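Local atomic coordinates of carboxylesterase YbfK (Bacillus subtilis, PDB entry 4CCY), a protein that hydrolyses carboxylic esters to an alcohol and a carboxylate, as a carboxylesterase of the alpha/beta hydrolase superfamily. Residues Gly42-Ile47 against Tyr84-Ile89; Pro55-Leu60 against Ser79-Tyr84. One frame throughout, in Å; residues are numbered along the deposited sequence.

Interaction 1. Residues Gly42-Ile47 against Tyr84-Ile89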
loop_
_atom_site.group_PDB
_atom_site.type_symbol
_atom_site.label_atom_id
_atom_site.label_comp_id
_atom_site.label_asym_id
_atom_site.label_seq_id
_atom_site.Cartn_x
_atom_site.Cartn_y
_atom_site.Cartn_z
ATOM N N GLY A 42 17.249 -1.553 5.641
ATOM C CA GLY A 42 17.054 -0.625 6.753
ATOM C C GLY A 42 15.980 -0.993 7.764
ATOM O O GLY A 42 15.144 -1.888 7.530
ATOM N N LYS A 43 15.995 -0.267 8.882
ATOM C CA LYS A 43 15.021 -0.409 9.959
ATOM C C LYS A 43 13.628 -0.038 9.450
ATOM O O LYS A 43 13.398 1.088 9.002
ATOM C CB LYS A 43 15.406 0.494 11.135
ATOM C CG LYS A 43 16.249 -0.177 12.215
ATOM C CD LYS A 43 16.676 0.802 13.317
ATOM C CE LYS A 43 15.508 1.518 13.995
ATOM N NZ LYS A 43 15.900 2.475 15.078
ATOM N N THR A 44 12.708 -0.997 9.519
ATOM C CA THR A 44 11.378 -0.865 8.918
ATOM C C THR A 44 10.362 -0.738 10.038
ATOM O O THR A 44 10.328 -1.582 10.944
ATOM C CB THR A 44 11.054 -2.096 8.036
ATOM O OG1 THR A 44 11.953 -2.125 6.929
ATOM C CG2 THR A 44 9.602 -2.073 7.523
ATOM N N HIS A 45 9.544 0.316 9.971
ATOM C CA HIS A 45 8.560 0.610 11.017
ATOM C C HIS A 45 7.333 -0.242 10.877
ATOM O O HIS A 45 6.814 -0.417 9.764
ATOM C CB HIS A 45 8.196 2.093 11.021
ATOM C CG HIS A 45 7.426 2.540 12.247
ATOM N ND1 HIS A 45 6.082 2.625 12.269
ATOM C CD2 HIS A 45 7.863 2.954 13.504
ATOM C CE1 HIS A 45 5.678 3.065 13.475
ATOM N NE2 HIS A 45 6.765 3.273 14.227
ATOM N N ILE A 46 6.885 -0.799 12.009
ATOM C CA ILE A 46 5.677 -1.638 12.075
ATOM C C ILE A 46 4.701 -1.086 13.115
ATOM O O ILE A 46 5.109 -0.738 14.221
ATOM C CB ILE A 46 6.015 -3.093 12.508
ATOM C CG1 ILE A 46 7.250 -3.650 11.777
ATOM C CG2 ILE A 46 4.780 -3.998 12.435
ATOM C CD1 ILE A 46 7.070 -3.973 10.312
ATOM N N ILE A 47 3.415 -1.022 12.768
ATOM C CA ILE A 47 2.374 -0.842 13.765
ATOM C C ILE A 47 1.558 -2.136 13.843
ATOM O O ILE A 47 0.917 -2.505 12.873
ATOM C CB ILE A 47 1.461 0.356 13.460
ATOM C CG1 ILE A 47 2.291 1.646 13.374
ATOM C CG2 ILE A 47 0.380 0.474 14.529
ATOM C CD1 ILE A 47 1.529 2.875 12.917
ATOM N N TYR A 84 -0.109 -6.346 10.940
ATOM C CA TYR A 84 1.165 -5.663 10.938
ATOM C C TYR A 84 1.149 -4.620 9.826
ATOM O O TYR A 84 1.228 -4.967 8.660
ATOM C CB TYR A 84 2.280 -6.655 10.676
ATOM C CG TYR A 84 2.431 -7.737 11.732
ATOM C CD1 TYR A 84 3.015 -7.455 12.971
ATOM C CD2 TYR A 84 2.017 -9.048 11.477
ATOM C CE1 TYR A 84 3.184 -8.448 13.921
ATOM C CE2 TYR A 84 2.182 -10.051 12.425
ATOM C CZ TYR A 84 2.761 -9.748 13.642
ATOM O OH TYR A 84 2.922 -10.736 14.590
ATOM N N ALA A 85 1.041 -3.346 10.193
ATOM C CA ALA A 85 1.028 -2.271 9.206
ATOM C C ALA A 85 2.463 -1.809 8.974
ATOM O O ALA A 85 3.107 -1.227 9.865
ATOM C CB ALA A 85 0.144 -1.119 9.662
ATOM N N VAL A 86 2.950 -2.073 7.769
ATOM C CA VAL A 86 4.368 -1.925 7.446
ATOM C C VAL A 86 4.602 -0.644 6.634
ATOM O O VAL A 86 3.956 -0.439 5.591
ATOM C CB VAL A 86 4.867 -3.156 6.648
ATOM C CG1 VAL A 86 6.337 -3.011 6.269
ATOM C CG2 VAL A 86 4.606 -4.454 7.418
ATOM N N ASP A 87 5.533 0.195 7.105
ATOM C CA ASP A 87 5.884 1.439 6.401
ATOM C C ASP A 87 6.879 1.108 5.307
ATOM O O ASP A 87 7.970 0.637 5.591
ATOM C CB ASP A 87 6.464 2.508 7.353
ATOM C CG ASP A 87 5.383 3.367 8.017
ATOM O OD1 ASP A 87 4.172 3.115 7.787
ATOM O OD2 ASP A 87 5.733 4.279 8.806
ATOM N N ILE A 88 6.493 1.336 4.058
ATOM C CA ILE A 88 7.345 0.948 2.934
ATOM C C ILE A 88 8.617 1.785 2.960
ATOM O O ILE A 88 8.568 3.010 2.914
ATOM C CB ILE A 88 6.611 1.064 1.571
ATOM C CG1 ILE A 88 5.367 0.158 1.564
ATOM C CG2 ILE A 88 7.567 0.729 0.419
ATOM C CD1 ILE A 88 4.327 0.547 0.530
ATOM N N ILE A 89 9.749 1.100 3.061
ATOM C CA ILE A 89 11.036 1.743 3.172
ATOM C C ILE A 89 11.375 2.447 1.853
ATOM O O ILE A 89 11.148 1.894 0.767
ATOM C CB ILE A 89 12.104 0.725 3.651
ATOM C CG1 ILE A 89 13.270 1.436 4.360
ATOM C CG2 ILE A 89 12.560 -0.211 2.533
ATOM C CD1 ILE A 89 14.038 0.509 5.302
HETATM O O HOH W 1 4.425 1.403 10.085
#
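Ala85 and Ile47 exchange two backbone hydrogen bonds, Ala85 N to Ile47 O at 2.8 Å and Ile47 N to Ala85 O at 2.9 Å. They form a hydrogen-bonded antiparallel pair in the central sheet of the alpha/beta hydrolase fold. Asp87 N adds a nearly straight bond to His45 O, 3.0 Å long. A water lies in the plane of the His45 ring, 3.0 Å from ND1, and donates to Ala85 O. The carboxylate of Asp87 runs beside the His45 ring, the two planes 31° apart. Its OD2 accepts hydrogen bonds from Tyr21 OH and the backbone N of Lys94. Ile46 and Val86 form the non-hydrogen-bonded pair, their side chains pointing the same way. Thr44 has CG2 anti to its backbone N (OG1 at chi1 -65°), and this puts the methyl 3.6 Å from Val86 CG1. Its OG1 bonds Trp110 and, from above the carbonyl plane, Gly42 O. A valine here would probably leave Trp110 NE1 without its threonine oxygen and remove the bond to Gly42 O. Gly42 lies where a CB would collide with Ile89. Instead, Ile89 CD1 rests 3.5 Å from Gly42 O.

Interaction 2. Residues Pro55-Leu60 against Ser79-Tyr84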
loop_
_atom_site.group_PDB
_atom_site.type_symbol
_atom_site.label_atom_id
_atom_site.label_comp_id
_atom_site.label_asym_id
_atom_site.label_seq_id
_atom_site.Cartn_x
_atom_site.Cartn_y
_atom_site.Cartn_z
ATOM N N PRO A 55 -4.254 -15.381 13.077
ATOM C CA PRO A 55 -3.448 -15.429 11.847
ATOM C C PRO A 55 -2.891 -14.050 11.456
ATOM O O PRO A 55 -3.503 -13.016 11.747
ATOM C CB PRO A 55 -4.430 -15.952 10.789
ATOM C CG PRO A 55 -5.453 -16.717 11.566
ATOM C CD PRO A 55 -5.578 -16.016 12.892
ATOM N N SER A 56 -1.728 -14.051 10.812
ATOM C CA SER A 56 -1.031 -12.816 10.457
ATOM C C SER A 56 -1.597 -12.091 9.221
ATOM O O SER A 56 -1.969 -12.723 8.237
ATOM C CB SER A 56 0.470 -13.084 10.300
ATOM O OG SER A 56 0.994 -13.656 11.492
ATOM N N LEU A 57 -1.662 -10.761 9.289
ATOM C CA LEU A 57 -2.055 -9.947 8.126
ATOM C C LEU A 57 -1.146 -8.737 7.984
ATOM O O LEU A 57 -1.151 -7.848 8.838
ATOM C CB LEU A 57 -3.539 -9.530 8.199
ATOM C CG LEU A 57 -4.076 -8.496 7.184
ATOM C CD1 LEU A 57 -3.964 -8.947 5.727
ATOM C CD2 LEU A 57 -5.502 -8.084 7.516
ATOM N N ILE A 58 -0.366 -8.718 6.906
ATOM C CA ILE A 58 0.552 -7.626 6.589
ATOM C C ILE A 58 -0.211 -6.570 5.810
ATOM O O ILE A 58 -0.903 -6.903 4.837
ATOM C CB ILE A 58 1.728 -8.111 5.688
ATOM C CG1 ILE A 58 2.506 -9.276 6.330
ATOM C CG2 ILE A 58 2.648 -6.950 5.292
ATOM C CD1 ILE A 58 3.257 -8.944 7.601
ATOM N N LEU A 59 -0.084 -5.307 6.221
ATOM C CA LEU A 59 -0.739 -4.207 5.506
ATOM C C LEU A 59 0.271 -3.297 4.831
ATOM O O LEU A 59 1.220 -2.840 5.477
ATOM C CB LEU A 59 -1.639 -3.385 6.448
ATOM C CG LEU A 59 -2.806 -4.155 7.100
ATOM C CD1 LEU A 59 -3.617 -3.274 8.046
ATOM C CD2 LEU A 59 -3.710 -4.784 6.040
ATOM N N LEU A 60 0.062 -3.015 3.542
ATOM C CA LEU A 60 0.968 -2.129 2.805
ATOM C C LEU A 60 0.231 -0.916 2.218
ATOM O O LEU A 60 -0.658 -1.062 1.367
ATOM C CB LEU A 60 1.762 -2.907 1.744
ATOM C CG LEU A 60 2.724 -3.953 2.310
ATOM C CD1 LEU A 60 3.121 -4.981 1.251
ATOM C CD2 LEU A 60 3.963 -3.317 2.954
ATOM N N SER A 79 -9.835 -7.544 14.635
ATOM C CA SER A 79 -10.664 -8.406 15.473
ATOM C C SER A 79 -10.230 -9.851 15.272
ATOM O O SER A 79 -10.136 -10.613 16.232
ATOM C CB SER A 79 -12.153 -8.291 15.120
ATOM O OG SER A 79 -12.546 -6.944 14.925
ATOM N N GLN A 80 -9.968 -10.224 14.022
ATOM C CA GLN A 80 -9.744 -11.624 13.662
ATOM C C GLN A 80 -8.313 -11.913 13.251
ATOM O O GLN A 80 -7.929 -13.072 13.119
ATOM C CB GLN A 80 -10.700 -12.043 12.546
ATOM C CG GLN A 80 -11.913 -12.823 13.043
ATOM C CD GLN A 80 -13.159 -12.549 12.230
ATOM O OE1 GLN A 80 -13.728 -11.449 12.292
ATOM N NE2 GLN A 80 -13.598 -13.544 11.474
ATOM N N PHE A 81 -7.527 -10.860 13.044
ATOM C CA PHE A 81 -6.142 -11.022 12.607
ATOM C C PHE A 81 -5.174 -10.230 13.467
ATOM O O PHE A 81 -5.509 -9.164 13.987
ATOM C CB PHE A 81 -5.982 -10.615 11.136
ATOM C CG PHE A 81 -6.838 -11.412 10.196
ATOM C CD1 PHE A 81 -6.426 -12.667 9.751
ATOM C CD2 PHE A 81 -8.067 -10.921 9.771
ATOM C CE1 PHE A 81 -7.222 -13.406 8.888
ATOM C CE2 PHE A 81 -8.870 -11.664 8.915
ATOM C CZ PHE A 81 -8.447 -12.903 8.474
ATOM N N ARG A 82 -3.974 -10.765 13.611
ATOM C CA ARG A 82 -2.859 -9.987 14.104
ATOM C C ARG A 82 -2.346 -9.199 12.897
ATOM O O ARG A 82 -1.733 -9.776 11.995
ATOM C CB ARG A 82 -1.777 -10.907 14.671
ATOM C CG ARG A 82 -0.568 -10.186 15.258
ATOM C CD ARG A 82 -0.906 -9.388 16.513
ATOM N NE ARG A 82 0.300 -8.809 17.117
ATOM C CZ ARG A 82 0.313 -7.785 17.969
ATOM N NH1 ARG A 82 -0.823 -7.202 18.341
ATOM N NH2 ARG A 82 1.467 -7.337 18.450
ATOM N N THR A 83 -2.647 -7.901 12.866
ATOM C CA THR A 83 -2.262 -7.038 11.744
ATOM C C THR A 83 -0.928 -6.356 11.981
ATOM O O THR A 83 -0.660 -5.842 13.069
ATOM C CB THR A 83 -3.291 -5.923 11.473
ATOM O OG1 THR A 83 -3.510 -5.181 12.688
ATOM C CG2 THR A 83 -4.616 -6.511 10.951
ATOM N N TYR A 84 -0.109 -6.346 10.940
ATOM C CA TYR A 84 1.165 -5.663 10.938
ATOM C C TYR A 84 1.149 -4.620 9.826
ATOM O O TYR A 84 1.228 -4.967 8.660
ATOM C CB TYR A 84 2.280 -6.655 10.676
ATOM C CG TYR A 84 2.431 -7.737 11.732
ATOM C CD1 TYR A 84 3.015 -7.455 12.971
ATOM C CD2 TYR A 84 2.017 -9.048 11.477
ATOM C CE1 TYR A 84 3.184 -8.448 13.921
ATOM C CE2 TYR A 84 2.182 -10.051 12.425
ATOM C CZ TYR A 84 2.761 -9.748 13.642
ATOM O OH TYR A 84 2.922 -10.736 14.590
HETATM O O HOH W 2 1.629 -12.962 14.036
#
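Leu57 joins Arg82 and Tyr84 through both its N and its O: its N donates to Arg82 O at 2.9 Å, and its O accepts from Tyr84 N at 2.8 Å. Arg82 N to Pro55 O and Leu59 N to Tyr84 O extend the same parallel pairing. Strands 56-60 and 82-86, with helix 71-80 between them, make a beta-alpha-beta unit of the alpha/beta hydrolase fold.

On one face stand Ser56, Ile58, Arg82 and Tyr84. Tyr84 holds CG anti to its carbonyl carbon (chi1 -63°), and its ring reaches back along the strand toward Ser56. Ser56 OG sits in the ring plane at the edge, 3.9 Å from CE2. One water joins the two hydroxyls, 2.7 Å from Ser56 OG and 2.6 Å from Tyr84 OH. Ile58 crosses the tyrosine at a slant, with CD1 4.0 Å from Tyr84 CB. The guanidinium of Arg82 leads away to Gly50 O and a salt bridge with Glu33.

Leu57 and Thr83 share the other face. They lie side by side, with Leu57 CD2 3.9 Å from Thr83 CG2. Thr83 OG1 sits between its own N and carbonyl carbon and bonds Ser78 OG. This leaves CG2 to face the leucine, and helix 71-80 packs on both residues. At the strand entrance, Phe81 presents its ring edge to Pro55 O, with CD1 3.6 Å from that oxygen. Leu57 CB also meets Phe81 CB.

The chemistry divides between the faces. Arg82 sends its charge to partners beyond the pair, and one water bridges the hydroxyls of Tyr84 and Ser56. The Leu57 face meets the helix mainly with hydrocarbon, and the hydrogen bond between Thr83 and Ser78 is a polar tie within that mostly apolar packing.

Overall arrangement
After helix 12-24 and strand 33-37, the chain runs through strand 42-49, then turns into strand 56-60. It next passes through helix 71-80 and returns as strand 82-86. Interaction 2 closes the shorter loop, between 55-60 and 79-84. Interaction 1 closes the longer one, from 42-47 to 84-89, and the loop of interaction 2 lies wholly within it; the two do not cross. Strand 82-86 serves both contacts and Tyr84 belongs to each. It lies between the other two strands in the sheet, antiparallel to 42-49 and parallel to 56-60. The contacts therefore join the antiparallel part of the sheet to its parallel part, which continues into strand 123-128.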